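Local atomic coordinates of MHP1 (Microbacterium liquefaciens, PDB entry 2JLN), a protein that mediates the sodium-dependent binding and uptake of 5-aryl-substituted hydantoins as a membrane symporter of the nucleobase-cation-symport-1 family. Residues Ser390-Tyr395 with Ser456-Arg461. Sequence-based numbering, arbitrary orientation.
Sequences SLHDLY and SEAESR
The first turn of the short helix 391-394, with S390 at its N-cap position, meets the 3-10 turn 457-460 through S390, H392 and D393 on one side and S456, A458, E459 and R461 on the other. The contact ties the connection between transmembrane helices 10 and 11 to the tail that follows transmembrane helix 12. Its polar centre is D393 OD1, which accepts a hydrogen bond from S456 OG at 3.1 Å; the donor stands above the carboxylate plane, 44° out of it. S390 OG also donates to D393 OD1, from the same face, while D393 OD2 takes the amide of I400. Serine suits both donor positions because its hydroxyl lies close to the backbone, where hydroxyls from both segments can reach one oxygen. With an alanine here in place of D393, both serine hydroxyls would probably lose their common acceptor, and the I400 amide its mate.

Beside this cluster the small methyl of A458 lies against the side chain of H392, closer in the model than carbons can sit, which leaves the exact fit doubtful. With CG anti to the backbone N (chi1 177°), the H392 ring is turned toward 456-461. R461 NE comes within 3.7 Å of H392 ND1, the edge of the guanidinium directed at the imidazole, with the two planes nearly perpendicular at 89°. Of the side chain of E459, CB packs beside S390 CB (4.0 Å); its carboxylate turns away to a salt bridge with R388.

One carboxylate oxygen thus joins two chain segments, while its other oxygen holds the I400 amide. With two serine hydroxyls on OD1 and a backbone N-H on OD2, the D393 carboxylate is likely to stay ionised.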
ATOM      1  N   SER A 390     -13.256  22.080   0.806  1.00 47.87           N
ATOM      2  CA  SER A 390     -14.713  22.118   0.891  1.00 46.05           C
ATOM      3  C   SER A 390     -15.375  20.759   0.660  1.00 45.90           C
ATOM      4  O   SER A 390     -15.691  20.420  -0.464  1.00 46.28           O
ATOM      5  CB  SER A 390     -15.282  23.152  -0.085  1.00 44.84           C
ATOM      6  OG  SER A 390     -16.696  23.144  -0.083  1.00 43.45           O
ATOM      7  N   LEU A 391     -15.613  19.987   1.713  1.00 44.24           N
ATOM      8  CA  LEU A 391     -16.344  18.741   1.520  1.00 45.66           C
ATOM      9  C   LEU A 391     -17.604  18.904   0.658  1.00 47.15           C
ATOM     10  O   LEU A 391     -17.899  18.068  -0.187  1.00 49.34           O
ATOM     11  CB  LEU A 391     -16.725  18.100   2.845  1.00 47.16           C
ATOM     12  CG  LEU A 391     -15.661  17.833   3.891  1.00 45.65           C
ATOM     13  CD1 LEU A 391     -16.109  16.661   4.703  1.00 45.71           C
ATOM     14  CD2 LEU A 391     -14.377  17.522   3.257  1.00 45.23           C
ATOM     15  N   HIS A 392     -18.354  19.973   0.869  1.00 50.13           N
ATOM     16  CA  HIS A 392     -19.586  20.185   0.106  1.00 52.81           C
ATOM     17  C   HIS A 392     -19.357  19.951  -1.380  1.00 51.08           C
ATOM     18  O   HIS A 392     -20.141  19.265  -2.051  1.00 52.54           O
ATOM     19  CB  HIS A 392     -20.117  21.610   0.349  1.00 57.54           C
ATOM     20  CG  HIS A 392     -21.344  21.959  -0.439  1.00 58.24           C
ATOM     21  ND1 HIS A 392     -22.603  21.487  -0.113  1.00 60.40           N
ATOM     22  CD2 HIS A 392     -21.511  22.760  -1.521  1.00 55.64           C
ATOM     23  CE1 HIS A 392     -23.484  21.969  -0.970  1.00 61.09           C
ATOM     24  NE2 HIS A 392     -22.847  22.737  -1.840  1.00 59.77           N
ATOM     25  N   ASP A 393     -18.270  20.513  -1.889  1.00 48.47           N
ATOM     26  CA  ASP A 393     -18.043  20.521  -3.329  1.00 49.03           C
ATOM     27  C   ASP A 393     -17.439  19.234  -3.871  1.00 50.27           C
ATOM     28  O   ASP A 393     -17.550  18.978  -5.063  1.00 54.02           O
ATOM     29  CB  ASP A 393     -17.198  21.727  -3.749  1.00 49.95           C
ATOM     30  CG  ASP A 393     -17.854  23.066  -3.387  1.00 55.21           C
ATOM     31  OD1 ASP A 393     -18.139  23.280  -2.181  1.00 54.86           O
ATOM     32  OD2 ASP A 393     -18.069  23.904  -4.304  1.00 55.30           O
ATOM     33  N   LEU A 394     -16.811  18.432  -3.007  1.00 49.29           N
ATOM     34  CA  LEU A 394     -16.204  17.156  -3.415  1.00 47.77           C
ATOM     35  C   LEU A 394     -17.296  16.127  -3.693  1.00 50.77           C
ATOM     36  O   LEU A 394     -17.070  15.115  -4.367  1.00 49.19           O
ATOM     37  CB  LEU A 394     -15.245  16.601  -2.343  1.00 41.90           C
ATOM     38  CG  LEU A 394     -13.884  17.261  -2.154  1.00 41.57           C
ATOM     39  CD1 LEU A 394     -13.262  16.863  -0.869  1.00 44.98           C
ATOM     40  CD2 LEU A 394     -12.975  16.890  -3.248  1.00 45.72           C
ATOM     41  N   TYR A 395     -18.489  16.367  -3.174  1.00 47.60           N
ATOM     42  CA  TYR A 395     -19.521  15.381  -3.367  1.00 49.70           C
ATOM     43  C   TYR A 395     -20.598  15.869  -4.327  1.00 57.40           C
ATOM     44  O   TYR A 395     -21.739  15.353  -4.332  1.00 57.86           O
ATOM     45  CB  TYR A 395     -20.106  14.978  -2.028  1.00 49.22           C
ATOM     46  CG  TYR A 395     -19.182  14.126  -1.234  1.00 44.06           C
ATOM     47  CD1 TYR A 395     -18.363  14.681  -0.270  1.00 42.14           C
ATOM     48  CD2 TYR A 395     -19.108  12.763  -1.465  1.00 45.31           C
ATOM     49  CE1 TYR A 395     -17.498  13.895   0.457  1.00 42.54           C
ATOM     50  CE2 TYR A 395     -18.234  11.960  -0.748  1.00 43.49           C
ATOM     51  CZ  TYR A 395     -17.439  12.533   0.210  1.00 42.84           C
ATOM     52  OH  TYR A 395     -16.580  11.748   0.922  1.00 43.33           O
ATOM     53  N   SER A 456     -14.383  28.018  -1.141  1.00 54.21           N
ATOM     54  CA  SER A 456     -15.831  28.135  -1.321  1.00 57.92           C
ATOM     55  C   SER A 456     -16.601  28.424  -0.035  1.00 61.97           C
ATOM     56  O   SER A 456     -16.168  28.077   1.070  1.00 62.37           O
ATOM     57  CB  SER A 456     -16.411  26.914  -2.059  1.00 57.38           C
ATOM     58  OG  SER A 456     -17.122  26.038  -1.204  1.00 56.76           O
ATOM     59  N   GLU A 457     -17.743  29.081  -0.186  1.00 63.55           N
ATOM     60  CA  GLU A 457     -18.556  29.416   0.968  1.00 69.79           C
ATOM     61  C   GLU A 457     -19.107  28.164   1.660  1.00 66.92           C
ATOM     62  O   GLU A 457     -19.252  28.137   2.890  1.00 66.27           O
ATOM     63  CB  GLU A 457     -19.701  30.338   0.562  1.00 76.48           C
ATOM     64  CG  GLU A 457     -19.243  31.610  -0.110  1.00 89.13           C
ATOM     65  CD  GLU A 457     -20.252  32.745   0.035  1.00106.93           C
ATOM     66  OE1 GLU A 457     -21.440  32.560  -0.341  1.00105.71           O
ATOM     67  OE2 GLU A 457     -19.848  33.826   0.523  1.00111.44           O
ATOM     68  N   ALA A 458     -19.409  27.131   0.874  1.00 60.85           N
ATOM     69  CA  ALA A 458     -20.078  25.956   1.409  1.00 58.35           C
ATOM     70  C   ALA A 458     -19.149  25.213   2.352  1.00 59.36           C
ATOM     71  O   ALA A 458     -19.537  24.238   3.006  1.00 59.66           O
ATOM     72  CB  ALA A 458     -20.558  25.050   0.280  1.00 56.42           C
ATOM     73  N   GLU A 459     -17.915  25.689   2.436  1.00 56.79           N
ATOM     74  CA  GLU A 459     -16.941  25.040   3.286  1.00 57.53           C
ATOM     75  C   GLU A 459     -17.264  25.196   4.761  1.00 59.47           C
ATOM     76  O   GLU A 459     -16.556  24.678   5.627  1.00 59.75           O
ATOM     77  CB  GLU A 459     -15.566  25.597   3.022  1.00 58.03           C
ATOM     78  CG  GLU A 459     -15.287  26.864   3.728  1.00 62.40           C
ATOM     79  CD  GLU A 459     -13.824  26.956   4.060  1.00 74.11           C
ATOM     80  OE1 GLU A 459     -13.351  26.099   4.861  1.00 68.45           O
ATOM     81  OE2 GLU A 459     -13.151  27.864   3.498  1.00 77.79           O
ATOM     82  N   SER A 460     -18.332  25.917   5.051  1.00 60.06           N
ATOM     83  CA  SER A 460     -18.743  26.081   6.427  1.00 58.64           C
ATOM     84  C   SER A 460     -19.600  24.896   6.868  1.00 57.23           C
ATOM     85  O   SER A 460     -19.789  24.682   8.062  1.00 59.85           O
ATOM     86  CB  SER A 460     -19.471  27.404   6.612  1.00 59.30           C
ATOM     87  OG  SER A 460     -20.407  27.587   5.567  1.00 65.57           O
ATOM     88  N   ARG A 461     -20.088  24.104   5.919  1.00 55.28           N
ATOM     89  CA  ARG A 461     -20.809  22.876   6.287  1.00 60.33           C
ATOM     90  C   ARG A 461     -19.891  21.657   6.613  1.00 61.75           C
ATOM     91  O   ARG A 461     -20.394  20.549   6.876  1.00 59.82           O
ATOM     92  CB  ARG A 461     -21.857  22.495   5.221  1.00 58.74           C
ATOM     93  CG  ARG A 461     -22.655  23.678   4.656  1.00 60.66           C
ATOM     94  CD  ARG A 461     -23.981  23.261   3.988  1.00 60.13           C
ATOM     95  NE  ARG A 461     -23.930  21.957   3.320  1.00 65.82           N
ATOM     96  CZ  ARG A 461     -24.420  20.816   3.835  1.00 72.75           C
ATOM     97  NH1 ARG A 461     -25.011  20.808   5.045  1.00 65.82           N
ATOM     98  NH2 ARG A 461     -24.318  19.671   3.139  1.00 65.59           N
TER